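Long-range contacts in macrophomate synthase intermolecular Diels-Alderase (Macrophoma commelinae, PDB 1IZC), which is a magnesium-binding TIM-barrel enzyme of the HpcH/HpaI aldolase/citrate lyase family, with pyruvic acid held beside the metal: residues D70-M75 with I99-K104; G120-H125 with I181-S186; E80-I85 with L114-A119; V46-P51 with D65-D70; P249-A254 with Y268-V273. The protein carries 1 engineered substitution. One frame throughout, in Å; residues are numbered along the deposited sequence.

Four of the five contacts tie strands, or strand ends, of one closed eight-stranded parallel barrel; contact 3 joins two helices outside it. Along the chain contact 4 comes first, joining strands 43-48 and 66-70, and shares Asp-70 with contact 1, which continues to strand 97-101. Contact 3 alternates with contact 1 along the chain. Contact 2 adds strands 120-123 and 179-184; its centre is about 10 Å from that of contact 1, so the two bring the C-terminal ends of neighbouring strands together round the bound pyruvic acid and magnesium. Contact 5 pairs strands 250-253 and 271-275, the latter closing the ring against strand 43-48. Contacts 3 and 5 lie farthest apart, about 21 Å between centres.

Contact 1: D70-M75 with I99-K104; sequences DVEHGM and IVRVPK. With PYR (pyruvic acid), chain C.
Arg-101 grips Asp-70 side-on with two nitrogens, yet meets the carboxylate from well above its plane, the two flat groups being turned 61° against each other. Arg-101 NE lies 3.0 Å from Asp-70 OD1, and Arg-101 NH2 is 2.9 Å from Asp-70 OD2. Both bonds are nearly straight and run in the guanidinium plane. The two side chains lie alongside each other because their residues pair in a parallel bridge and leave the sheet on the same face. His-73 N approaches Asp-70 OD1 from the opposite face of the carboxylate, at 3.2 Å, making an Asx motif, while OD2 has a further partner in Trp-152 NE1 of the second subunit. Held from so many directions, the carboxylate has little freedom to rotate. Glu-72 comes over the guanidinium instead: with CG anti to the backbone N (chi1 178°) and the chain extended, it sets OE1 above the centre of the group, 3.4 Å from Arg-101 NE, an attraction of charges alone. Glu-72 OE2 is bonded to His-125 and, through a water, to Lys-104 N. Below this charged layer Val-71 N donates to Arg-101 O at 2.8 Å, and the branched Val-71 presses CG2 tightly against Val-100 CG1, 3.5 Å away, with CG1 beside the Pro-103 ring. A long arginine suits its place, since NE and NH2 serve the aspartate while NH1 bonds to pyruvic acid O3 at 2.6 Å. The network holds Arg-101 towards the ligand at the C-terminal ends of the strands, where TIM barrels carry their active sites.

Contact 2: G120-H125 with I181-S186; sequences GIVIPH and IPQIES. With MG (magnesium ion), chain B; PYR (pyruvic acid), chain C.
Neighbouring parallel strands 120-123 and 179-184 of the TIM barrel pair here, and just beyond their C-terminal ends the contact passes into the metal site. Ile-123 lies between two carbonyl-to-amide links: its N donates to Ile-181 O at 2.9 Å, and its O accepts from Gln-183 N at 2.8 Å. Val-122 and Ile-181 pair on the face carrying Gln-183, where Val-122 CG2 rests 3.9 Å from Ile-181 CB; branched aliphatic chains suit this buried surface. Gln-183 reaches out from that face, across the strand direction, with CG anti to the backbone N (chi1 176°), which brings NE2 to 3.0 Å from pyruvic acid O3 and leaves OE1 to accept from Arg-101 NH1. Glu-185 divides its carboxylate between two tasks. OE1 binds magnesium at 2.1 Å, in a shell completed by Asp-211, two pyruvic acid oxygens and two waters. OE2 turns its anti lone pair to His-125 N, 2.8 Å away, and accepts a hydrogen bond from one of the metal-bound waters, so the orientation of the metal ligand is fixed from behind. The imidazole of His-125 stacks against the same carboxylate, the planes only 11° apart, while its NE2 is bonded to Glu-72. At the edge of this ring, ND1 shares a hydrogen bond of 2.7 Å with a second water, which donates in turn to Glu-185 O.

Contact 3: E80-I85 with L114-A119; sequences ELHDAI and LDAGAA
The methyl of Ala-116 points toward helix 78-91 and settles between His-82 and Ile-85, two residues on adjoining turns. Its CB is 3.8 Å from His-82 CA and equally far, 3.8 Å, from Ile-85 CB, a fit that needs a small residue because the backbones come so close. Ile-85 points back across the gap. Its CG2 branch, anti to the backbone N with CG1 anti to the carbonyl carbon (chi1 -66°), lies over the end of the other helix, 3.4 Å from Ala-116 O and near the peptide that follows. The other branch runs along Ala-116, and Ile-85 CD1 ends 4.4 Å from Ala-118 CB. A beta-branched side chain can thus cover the turn with one arm and the small residues beside it with the other.

His-82 comes in obliquely, with CD2 3.9 Å from Ala-116 CB. Its ND1 is directed away from this meeting to Asp-83 OD1, 3.0 Å away and close to the ring plane; that oxygen also forms a salt bridge with Lys-57 of the third subunit, and the imidazole packs on Met-75 of the fourth. Gly-117 ends helix 107-116 in a Schellman motif. Its positive phi of 115° is one a residue without a side chain takes easily, and Gly-117 N bonds back to Leu-114 O at 2.9 Å. The chain then turns towards strand 120-123. Ile-85 also rests on Val-98 and Val-100 of strand 97-101, which leaves two outer helices packed side by side, with Ile-85 between them and the strand, the layered build of a beta/alpha barrel.

Contact 4: V46-P51 with D65-D70; sequences VAHGIP and DFVWID
Val-46 uses both its backbone polar atoms against strand 66-70: Val-46 N donates to Phe-66 O at 3.1 Å, and Val-46 O receives Trp-68 N at 2.8 Å in an almost straight bond. His-48 repeats the pattern two residues on, His-48 N meeting Trp-68 O at 2.7 Å and His-48 O taking Asp-70 N at 3.2 Å. The intervening Ala-47 turns its amide and carbonyl to strand 271-275 and the residue just beyond it, as expected for a strand between two parallel neighbours. Side chains fall on two faces. Ala-47, small enough to lie against the indole, puts its CB 4.1 Å from Trp-68 CE3. On the face of Val-46, Val-67 and Ile-69, the imidazole of His-48, swung out with CG anti to the backbone N (chi1 178°), runs beside Ile-69, its CD2 3.9 Å from Ile-69 CG1; His-48 CB also touches Val-67 CG1. Though buried among aliphatic groups, both ring nitrogens are served, NE2 by Thr-56 of helix 53-61 and ND1 by Asp-276. In this beta-alpha-beta unit histidine therefore packs through its carbons while linking strand, crossover helix and the residue that follows the last strand through its nitrogens.

Contact 5: P249-A254 with Y268-V273; sequences PIFGGA and YRAIAV
Strand 250-253, the seventh of the TIM barrel, pairs in parallel first with the short strand 268-269 and then, after the chain turns a corner at Ala-270, with the eighth strand, 271-275; a beta bulge marks the change. There Ile-250 O takes two amides, Arg-269 N at 2.8 Å and, weakly, Ala-270 N at 3.4 Å, because the register slips by one residue between Ile-250 and Phe-251. Regular pairing then resumes: Gly-252 N donates to Ala-270 O, Gly-252 O accepts from Ala-272 N at 2.8 Å, and Ala-254 N reaches Ala-272 O.

Two CH-pi contacts flank the shift on different faces of the sheet. Ile-250 CG2 stands almost exactly above the middle of the Tyr-268 ring, 3.7 Å from its centroid; having CG1 anti to the carbonyl carbon (chi1 -61°) leaves this methyl pointing at the ring. The same ring meets Gly-252 with its edge, Tyr-268 CE2 lying 3.9 Å from Gly-252 CA, an approach possible because glycine brings no side chain into that place. On the face of Phe-251 and Ala-272, Ala-270 CB sits over the centre of the phenyl ring, 3.7 Å from the Phe-251 centroid. Alanine is short enough to let the aromatic ring spread over it. Ala-254 CB, at 3.8 Å from Ile-271 CG2, continues the apolar packing towards Leu-263 of helix 260-265, while Pro-249 CB rests on the aliphatic base of Arg-269.

Tyr-268 and Ile-250 face helix 230-245, whereas Phe-251 touches Leu-32 of helix 28-37. Each face of the wall thus carries an aromatic ring met by a methyl, within a beta/alpha barrel.

Contact 1: D70-M75 with I99-K104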
# COMPACT_ATOMS: atom_id res chain seq x y z
N ASP A 70 5.55 14.27 12.42
CA ASP A 70 4.43 14.33 13.34
C ASP A 70 3.52 13.11 13.22
O ASP A 70 2.78 12.97 12.25
CB ASP A 70 3.63 15.61 13.09
CG ASP A 70 2.48 15.78 14.06
OD1 ASP A 70 2.43 15.05 15.07
OD2 ASP A 70 1.63 16.66 13.82
N VAL A 71 3.59 12.24 14.22
CA VAL A 71 2.76 11.05 14.22
C VAL A 71 1.53 11.31 15.07
O VAL A 71 0.56 10.55 15.00
CB VAL A 71 3.55 9.82 14.74
CG1 VAL A 71 2.68 8.59 14.71
CG2 VAL A 71 4.77 9.60 13.89
N GLU A 72 1.53 12.37 15.87
CA GLU A 72 0.33 12.62 16.66
C GLU A 72 -0.80 12.96 15.70
O GLU A 72 -1.92 12.46 15.84
CB GLU A 72 0.49 13.78 17.65
CG GLU A 72 -0.84 14.03 18.41
CD GLU A 72 -0.81 15.25 19.34
OE1 GLU A 72 -0.03 16.19 19.10
OE2 GLU A 72 -1.61 15.25 20.30
N HIS A 73 -0.50 13.80 14.72
CA HIS A 73 -1.51 14.23 13.75
C HIS A 73 -1.22 13.90 12.29
O HIS A 73 -2.06 14.15 11.43
CB HIS A 73 -1.75 15.73 13.90
CG HIS A 73 -2.41 16.10 15.19
ND1 HIS A 73 -3.69 15.71 15.51
CD2 HIS A 73 -1.97 16.84 16.24
CE1 HIS A 73 -4.01 16.19 16.70
NE2 HIS A 73 -2.98 16.88 17.16
N GLY A 74 -0.03 13.37 12.02
CA GLY A 74 0.32 12.98 10.66
C GLY A 74 -0.22 11.58 10.42
O GLY A 74 -0.09 10.69 11.27
N MET A 75 -0.81 11.36 9.25
CA MET A 75 -1.42 10.08 8.93
C MET A 75 -0.46 8.97 8.50
O MET A 75 -0.70 8.28 7.52
CB MET A 75 -2.48 10.30 7.85
CG MET A 75 -3.59 11.26 8.23
SD MET A 75 -4.57 10.65 9.64
CE MET A 75 -3.96 11.69 10.93
N ILE A 99 13.36 13.58 14.48
CA ILE A 99 12.63 13.84 15.72
C ILE A 99 11.19 13.46 15.40
O ILE A 99 10.67 13.81 14.33
CB ILE A 99 12.70 15.32 16.11
CG1 ILE A 99 14.16 15.69 16.41
CG2 ILE A 99 11.81 15.60 17.33
CD1 ILE A 99 14.42 17.20 16.44
N VAL A 100 10.55 12.75 16.32
CA VAL A 100 9.19 12.32 16.07
C VAL A 100 8.28 12.75 17.20
O VAL A 100 8.59 12.52 18.37
CB VAL A 100 9.09 10.77 15.95
CG1 VAL A 100 7.63 10.36 15.72
CG2 VAL A 100 9.95 10.29 14.80
N ARG A 101 7.19 13.42 16.85
CA ARG A 101 6.21 13.76 17.88
C ARG A 101 5.21 12.62 17.82
O ARG A 101 4.56 12.39 16.80
CB ARG A 101 5.47 15.07 17.63
CG ARG A 101 4.29 15.11 18.59
CD ARG A 101 3.64 16.41 18.68
NE ARG A 101 2.89 16.76 17.48
CZ ARG A 101 2.30 17.93 17.35
NH1 ARG A 101 2.41 18.81 18.34
NH2 ARG A 101 1.64 18.24 16.24
N VAL A 102 5.08 11.92 18.93
CA VAL A 102 4.21 10.76 19.00
C VAL A 102 2.90 11.03 19.69
O VAL A 102 2.75 12.03 20.37
CB VAL A 102 4.91 9.62 19.77
CG1 VAL A 102 6.21 9.23 19.08
CG2 VAL A 102 5.20 10.07 21.21
N PRO A 103 1.91 10.15 19.48
CA PRO A 103 0.61 10.33 20.14
C PRO A 103 0.97 10.12 21.62
O PRO A 103 1.78 9.26 21.94
CB PRO A 103 -0.22 9.17 19.60
CG PRO A 103 0.41 8.86 18.27
CD PRO A 103 1.88 9.02 18.53
N LYS A 104 0.35 10.87 22.53
CA LYS A 104 0.70 10.75 23.94
C LYS A 104 0.64 9.38 24.62
O LYS A 104 1.44 9.10 25.53
CB LYS A 104 -0.12 11.75 24.76
CG LYS A 104 0.44 11.93 26.17
CD LYS A 104 -0.40 12.88 26.97
CE LYS A 104 0.36 13.42 28.17
NZ LYS A 104 -0.60 14.20 29.00
C PYR C . 0.27 23.22 19.08
O PYR C . -0.73 22.75 19.66
OXT PYR C . 0.42 24.43 18.80
CA PYR C . 1.30 22.17 18.76
O3 PYR C . 1.18 20.96 19.02
CB PYR C . 2.51 22.70 18.10
O HOH W 1 -1.61 12.74 21.74

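Contact 2: G120-H125 with I181-S186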
# COMPACT_ATOMS: atom_id res chain seq x y z
N GLY A 120 15.03 11.76 18.54
CA GLY A 120 14.31 12.60 19.48
C GLY A 120 12.82 12.28 19.48
O GLY A 120 12.23 11.99 18.43
N ILE A 121 12.21 12.31 20.65
CA ILE A 121 10.79 12.06 20.79
C ILE A 121 10.17 13.27 21.48
O ILE A 121 10.62 13.69 22.56
CB ILE A 121 10.52 10.80 21.65
CG1 ILE A 121 11.12 9.56 20.99
CG2 ILE A 121 9.03 10.64 21.89
CD1 ILE A 121 10.45 9.13 19.66
N VAL A 122 9.15 13.85 20.86
CA VAL A 122 8.42 14.98 21.44
C VAL A 122 7.12 14.41 21.99
O VAL A 122 6.37 13.71 21.30
CB VAL A 122 8.12 16.07 20.38
CG1 VAL A 122 7.20 17.14 20.99
CG2 VAL A 122 9.44 16.70 19.90
N ILE A 123 6.86 14.70 23.26
CA ILE A 123 5.67 14.20 23.95
C ILE A 123 4.63 15.30 24.04
O ILE A 123 4.86 16.32 24.69
CB ILE A 123 6.02 13.77 25.39
CG1 ILE A 123 7.16 12.75 25.37
CG2 ILE A 123 4.78 13.19 26.08
CD1 ILE A 123 7.86 12.62 26.72
N PRO A 124 3.48 15.12 23.39
CA PRO A 124 2.48 16.19 23.47
C PRO A 124 1.69 16.25 24.78
O PRO A 124 1.61 15.28 25.53
CB PRO A 124 1.58 15.93 22.26
CG PRO A 124 1.61 14.43 22.11
CD PRO A 124 3.05 14.03 22.48
N HIS A 125 1.15 17.44 25.04
CA HIS A 125 0.29 17.70 26.18
C HIS A 125 0.85 17.27 27.53
O HIS A 125 0.13 16.72 28.35
CB HIS A 125 -1.05 16.99 25.95
CG HIS A 125 -1.55 17.09 24.54
ND1 HIS A 125 -2.02 18.27 24.00
CD2 HIS A 125 -1.54 16.19 23.53
CE1 HIS A 125 -2.27 18.09 22.72
NE2 HIS A 125 -1.99 16.83 22.41
N ILE A 181 11.76 15.28 24.63
CA ILE A 181 11.32 16.66 24.58
C ILE A 181 9.84 16.81 24.94
O ILE A 181 8.96 16.53 24.12
CB ILE A 181 11.54 17.26 23.16
CG1 ILE A 181 13.02 17.18 22.78
CG2 ILE A 181 11.09 18.73 23.11
CD1 ILE A 181 13.36 15.96 21.93
N PRO A 182 9.54 17.24 26.17
CA PRO A 182 8.14 17.41 26.56
C PRO A 182 7.57 18.62 25.83
O PRO A 182 8.29 19.60 25.62
CB PRO A 182 8.21 17.71 28.06
CG PRO A 182 9.49 17.04 28.49
CD PRO A 182 10.43 17.38 27.34
N GLN A 183 6.30 18.56 25.44
CA GLN A 183 5.67 19.69 24.80
C GLN A 183 4.62 20.23 25.78
O GLN A 183 3.77 19.48 26.27
CB GLN A 183 5.03 19.28 23.47
CG GLN A 183 4.27 20.39 22.82
CD GLN A 183 3.89 20.08 21.39
OE1 GLN A 183 3.74 18.91 21.02
NE2 GLN A 183 3.73 21.12 20.59
N ILE A 184 4.72 21.52 26.08
CA ILE A 184 3.83 22.21 27.01
C ILE A 184 2.78 22.95 26.17
O ILE A 184 3.11 23.86 25.41
CB ILE A 184 4.63 23.24 27.85
CG1 ILE A 184 5.74 22.53 28.61
CG2 ILE A 184 3.70 23.97 28.83
CD1 ILE A 184 5.24 21.56 29.67
N GLU A 185 1.52 22.57 26.33
CA GLU A 185 0.49 23.19 25.50
C GLU A 185 -0.88 23.24 26.14
O GLU A 185 -1.91 23.10 25.47
CB GLU A 185 0.43 22.46 24.17
CG GLU A 185 0.31 20.96 24.27
CD GLU A 185 0.44 20.31 22.91
OE1 GLU A 185 0.19 21.02 21.93
OE2 GLU A 185 0.78 19.11 22.82
N SER A 186 -0.90 23.45 27.45
CA SER A 186 -2.15 23.56 28.17
C SER A 186 -1.94 24.46 29.37
O SER A 186 -0.80 24.69 29.78
CB SER A 186 -2.64 22.19 28.64
OG SER A 186 -1.76 21.62 29.59
MG MG B . -0.58 20.62 20.04
C PYR C . 0.27 23.22 19.08
O PYR C . -0.73 22.75 19.66
OXT PYR C . 0.42 24.43 18.80
CA PYR C . 1.30 22.17 18.76
O3 PYR C . 1.18 20.96 19.02
CB PYR C . 2.51 22.70 18.10
O HOH W 2 -2.90 20.37 25.49
O HOH W 3 -0.17 18.49 20.38
O HOH W 4 -1.43 20.33 17.95

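Contact 3: E80-I85 with L114-A119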
# COMPACT_ATOMS: atom_id res chain seq x y z
N GLU A 80 5.01 2.68 7.13
CA GLU A 80 5.37 3.91 6.44
C GLU A 80 6.16 4.87 7.34
O GLU A 80 7.04 5.59 6.85
CB GLU A 80 4.11 4.58 5.88
CG GLU A 80 3.55 3.92 4.58
CD GLU A 80 3.08 2.46 4.73
OE1 GLU A 80 2.67 2.04 5.83
OE2 GLU A 80 3.10 1.72 3.72
N LEU A 81 5.85 4.89 8.63
CA LEU A 81 6.58 5.72 9.60
C LEU A 81 8.02 5.20 9.65
O LEU A 81 8.99 5.96 9.60
CB LEU A 81 5.96 5.62 10.99
CG LEU A 81 6.77 6.24 12.14
CD1 LEU A 81 7.04 7.74 11.85
CD2 LEU A 81 5.99 6.08 13.44
N HIS A 82 8.15 3.89 9.80
CA HIS A 82 9.45 3.22 9.83
C HIS A 82 10.24 3.58 8.57
O HIS A 82 11.41 3.94 8.64
CB HIS A 82 9.22 1.70 9.94
CG HIS A 82 10.41 0.85 9.61
ND1 HIS A 82 10.69 0.43 8.32
CD2 HIS A 82 11.34 0.25 10.40
CE1 HIS A 82 11.72 -0.39 8.34
NE2 HIS A 82 12.14 -0.52 9.59
N ASP A 83 9.59 3.50 7.41
CA ASP A 83 10.28 3.80 6.16
C ASP A 83 10.64 5.27 6.03
O ASP A 83 11.68 5.60 5.44
CB ASP A 83 9.42 3.38 4.95
CG ASP A 83 9.33 1.86 4.79
OD1 ASP A 83 10.07 1.12 5.46
OD2 ASP A 83 8.53 1.40 3.95
N ALA A 84 9.81 6.16 6.57
CA ALA A 84 10.09 7.59 6.47
C ALA A 84 11.31 7.92 7.33
O ALA A 84 12.18 8.70 6.93
CB ALA A 84 8.86 8.40 6.95
N ILE A 85 11.38 7.32 8.51
CA ILE A 85 12.52 7.59 9.39
C ILE A 85 13.80 7.10 8.72
O ILE A 85 14.81 7.82 8.68
CB ILE A 85 12.31 6.93 10.77
CG1 ILE A 85 11.11 7.61 11.46
CG2 ILE A 85 13.58 7.09 11.63
CD1 ILE A 85 10.65 6.91 12.76
N LEU A 114 11.37 4.64 17.62
CA LEU A 114 12.70 4.36 18.15
C LEU A 114 13.42 3.24 17.37
O LEU A 114 14.59 3.40 16.98
CB LEU A 114 12.61 3.96 19.63
CG LEU A 114 12.10 5.05 20.59
CD1 LEU A 114 11.80 4.39 21.94
CD2 LEU A 114 13.12 6.17 20.73
N ASP A 115 12.72 2.14 17.15
CA ASP A 115 13.30 1.00 16.42
C ASP A 115 13.78 1.42 15.02
O ASP A 115 14.76 0.87 14.51
CB ASP A 115 12.30 -0.17 16.28
CG ASP A 115 12.07 -0.96 17.58
OD1 ASP A 115 12.86 -0.79 18.54
OD2 ASP A 115 11.11 -1.77 17.63
N ALA A 116 13.10 2.39 14.41
CA ALA A 116 13.50 2.86 13.08
C ALA A 116 14.66 3.84 13.08
O ALA A 116 15.21 4.16 12.03
CB ALA A 116 12.29 3.50 12.34
N GLY A 117 15.03 4.36 14.25
CA GLY A 117 16.17 5.28 14.29
C GLY A 117 15.90 6.72 14.69
O GLY A 117 16.76 7.57 14.49
N ALA A 118 14.74 7.01 15.26
CA ALA A 118 14.47 8.39 15.67
C ALA A 118 15.42 8.78 16.80
O ALA A 118 15.61 8.00 17.73
CB ALA A 118 13.02 8.54 16.13
N ALA A 119 15.98 9.98 16.73
CA ALA A 119 16.92 10.45 17.76
C ALA A 119 16.25 11.32 18.81
O ALA A 119 16.83 11.59 19.86
CB ALA A 119 18.07 11.23 17.10

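Contact 4: V46-P51 with D65-D70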
# COMPACT_ATOMS: atom_id res chain seq x y z
N VAL A 46 12.95 20.79 9.22
CA VAL A 46 11.69 20.88 8.51
C VAL A 46 10.66 19.96 9.15
O VAL A 46 10.98 18.83 9.56
CB VAL A 46 11.90 20.52 7.00
CG1 VAL A 46 12.42 19.08 6.86
CG2 VAL A 46 10.61 20.71 6.21
N ALA A 47 9.42 20.45 9.25
CA ALA A 47 8.32 19.68 9.84
C ALA A 47 7.71 18.88 8.69
O ALA A 47 7.49 19.41 7.61
CB ALA A 47 7.30 20.62 10.46
N HIS A 48 7.44 17.61 8.96
CA HIS A 48 6.96 16.65 7.96
C HIS A 48 5.64 16.00 8.41
O HIS A 48 5.62 15.15 9.32
CB HIS A 48 8.12 15.66 7.74
CG HIS A 48 7.85 14.54 6.78
ND1 HIS A 48 7.06 14.67 5.65
CD2 HIS A 48 8.41 13.30 6.71
CE1 HIS A 48 7.15 13.57 4.93
NE2 HIS A 48 7.96 12.72 5.54
N GLY A 49 4.55 16.41 7.77
CA GLY A 49 3.22 15.90 8.09
C GLY A 49 2.56 15.18 6.92
O GLY A 49 1.48 14.61 7.08
N ILE A 50 3.18 15.22 5.74
CA ILE A 50 2.63 14.53 4.57
C ILE A 50 3.09 13.08 4.67
O ILE A 50 4.29 12.80 4.65
CB ILE A 50 3.18 15.13 3.26
CG1 ILE A 50 2.71 16.58 3.11
CG2 ILE A 50 2.70 14.30 2.07
CD1 ILE A 50 3.39 17.35 1.98
N PRO A 51 2.13 12.13 4.78
CA PRO A 51 2.46 10.70 4.90
C PRO A 51 2.91 10.06 3.61
O PRO A 51 2.19 9.27 3.00
CB PRO A 51 1.16 10.11 5.44
CG PRO A 51 0.13 10.90 4.69
CD PRO A 51 0.67 12.33 4.75
N ASP A 65 18.97 19.98 9.16
CA ASP A 65 19.65 19.45 10.33
C ASP A 65 18.78 18.37 10.98
O ASP A 65 19.27 17.53 11.72
CB ASP A 65 19.96 20.57 11.33
CG ASP A 65 20.96 21.58 10.79
OD1 ASP A 65 21.82 21.17 9.97
OD2 ASP A 65 20.90 22.76 11.19
N PHE A 66 17.48 18.43 10.72
CA PHE A 66 16.56 17.41 11.23
C PHE A 66 15.26 17.41 10.45
O PHE A 66 14.90 18.41 9.83
CB PHE A 66 16.24 17.61 12.73
CG PHE A 66 15.44 18.86 13.05
CD1 PHE A 66 14.05 18.88 12.91
CD2 PHE A 66 16.08 20.01 13.51
CE1 PHE A 66 13.31 20.02 13.23
CE2 PHE A 66 15.35 21.16 13.83
CZ PHE A 66 13.96 21.17 13.70
N VAL A 67 14.56 16.28 10.48
CA VAL A 67 13.24 16.16 9.87
C VAL A 67 12.39 15.83 11.09
O VAL A 67 12.69 14.89 11.82
CB VAL A 67 13.14 15.00 8.86
CG1 VAL A 67 11.69 14.87 8.36
CG2 VAL A 67 14.08 15.27 7.67
N TRP A 68 11.37 16.65 11.33
CA TRP A 68 10.47 16.50 12.46
C TRP A 68 9.20 15.84 11.93
O TRP A 68 8.41 16.47 11.24
CB TRP A 68 10.16 17.91 12.99
CG TRP A 68 9.48 18.01 14.30
CD1 TRP A 68 10.07 18.08 15.53
CD2 TRP A 68 8.07 18.14 14.51
NE1 TRP A 68 9.10 18.27 16.50
CE2 TRP A 68 7.87 18.30 15.90
CE3 TRP A 68 6.96 18.15 13.67
CZ2 TRP A 68 6.60 18.47 16.46
CZ3 TRP A 68 5.69 18.32 14.23
CH2 TRP A 68 5.52 18.47 15.61
N ILE A 69 9.01 14.56 12.25
CA ILE A 69 7.85 13.82 11.77
C ILE A 69 6.74 13.82 12.81
O ILE A 69 6.96 13.43 13.95
CB ILE A 69 8.24 12.38 11.41
CG1 ILE A 69 9.40 12.39 10.41
CG2 ILE A 69 7.02 11.62 10.86
CD1 ILE A 69 9.91 11.01 10.03
N ASP A 70 5.55 14.27 12.42
CA ASP A 70 4.43 14.33 13.34
C ASP A 70 3.52 13.11 13.22
O ASP A 70 2.78 12.97 12.25
CB ASP A 70 3.63 15.61 13.09
CG ASP A 70 2.48 15.78 14.06
OD1 ASP A 70 2.43 15.05 15.07
OD2 ASP A 70 1.63 16.66 13.82

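Contact 5: P249-A254 with Y268-V273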
# COMPACT_ATOMS: atom_id res chain seq x y z
N PRO A 249 17.38 23.43 26.09
CA PRO A 249 17.13 24.18 24.86
C PRO A 249 15.68 24.10 24.44
O PRO A 249 15.01 23.10 24.69
CB PRO A 249 18.06 23.51 23.86
CG PRO A 249 18.01 22.07 24.30
CD PRO A 249 18.10 22.18 25.81
N ILE A 250 15.19 25.16 23.81
CA ILE A 250 13.81 25.17 23.34
C ILE A 250 13.74 24.70 21.89
O ILE A 250 14.62 25.00 21.08
CB ILE A 250 13.20 26.59 23.45
CG1 ILE A 250 13.19 27.03 24.92
CG2 ILE A 250 11.76 26.58 22.90
CD1 ILE A 250 12.76 28.48 25.12
N PHE A 251 12.69 23.93 21.60
CA PHE A 251 12.40 23.39 20.28
C PHE A 251 11.15 24.13 19.82
O PHE A 251 10.20 24.29 20.58
CB PHE A 251 12.03 21.91 20.37
CG PHE A 251 13.19 20.99 20.47
CD1 PHE A 251 14.15 21.14 21.48
CD2 PHE A 251 13.31 19.92 19.59
CE1 PHE A 251 15.21 20.23 21.60
CE2 PHE A 251 14.36 19.01 19.70
CZ PHE A 251 15.31 19.16 20.71
N GLY A 252 11.14 24.60 18.57
CA GLY A 252 9.95 25.30 18.11
C GLY A 252 9.93 25.50 16.61
O GLY A 252 10.78 24.98 15.90
N GLY A 253 8.96 26.28 16.13
CA GLY A 253 8.86 26.53 14.71
C GLY A 253 8.98 28.01 14.42
O GLY A 253 8.78 28.84 15.30
N ALA A 254 9.33 28.36 13.19
CA ALA A 254 9.44 29.76 12.82
C ALA A 254 8.39 30.06 11.77
O ALA A 254 8.50 29.59 10.64
CB ALA A 254 10.82 30.06 12.28
N TYR A 268 15.87 29.23 21.68
CA TYR A 268 15.55 28.11 20.79
C TYR A 268 16.84 27.57 20.18
O TYR A 268 17.66 28.35 19.69
CB TYR A 268 14.62 28.54 19.65
CG TYR A 268 13.21 28.90 20.06
CD1 TYR A 268 12.97 29.89 21.01
CD2 TYR A 268 12.10 28.30 19.46
CE1 TYR A 268 11.69 30.27 21.36
CE2 TYR A 268 10.80 28.68 19.80
CZ TYR A 268 10.61 29.67 20.75
OH TYR A 268 9.34 30.07 21.11
N ARG A 269 17.02 26.26 20.20
CA ARG A 269 18.22 25.66 19.61
C ARG A 269 17.87 24.60 18.56
O ARG A 269 18.75 23.96 18.00
CB ARG A 269 19.12 25.07 20.70
CG ARG A 269 19.61 26.12 21.70
CD ARG A 269 20.63 27.08 21.07
NE ARG A 269 21.06 28.09 22.05
CZ ARG A 269 20.49 29.28 22.21
NH1 ARG A 269 19.46 29.63 21.44
NH2 ARG A 269 20.94 30.12 23.14
N ALA A 270 16.58 24.42 18.31
CA ALA A 270 16.11 23.48 17.27
C ALA A 270 14.88 24.16 16.73
O ALA A 270 13.87 24.28 17.43
CB ALA A 270 15.76 22.13 17.87
N ILE A 271 14.96 24.62 15.48
CA ILE A 271 13.85 25.35 14.88
C ILE A 271 13.40 24.76 13.56
O ILE A 271 14.22 24.55 12.67
CB ILE A 271 14.26 26.82 14.61
CG1 ILE A 271 14.85 27.45 15.88
CG2 ILE A 271 13.05 27.61 14.11
CD1 ILE A 271 15.43 28.85 15.64
N ALA A 272 12.11 24.48 13.43
CA ALA A 272 11.57 23.97 12.18
C ALA A 272 11.31 25.24 11.38
O ALA A 272 10.46 26.05 11.76
CB ALA A 272 10.28 23.22 12.43
N VAL A 273 12.04 25.43 10.28
CA VAL A 273 11.91 26.64 9.49
C VAL A 273 10.98 26.55 8.29
O VAL A 273 10.80 27.52 7.56
CB VAL A 273 13.29 27.16 9.02
CG1 VAL A 273 14.16 27.48 10.25
CG2 VAL A 273 13.97 26.13 8.14
O HOH W 5 9.07 29.70 8.00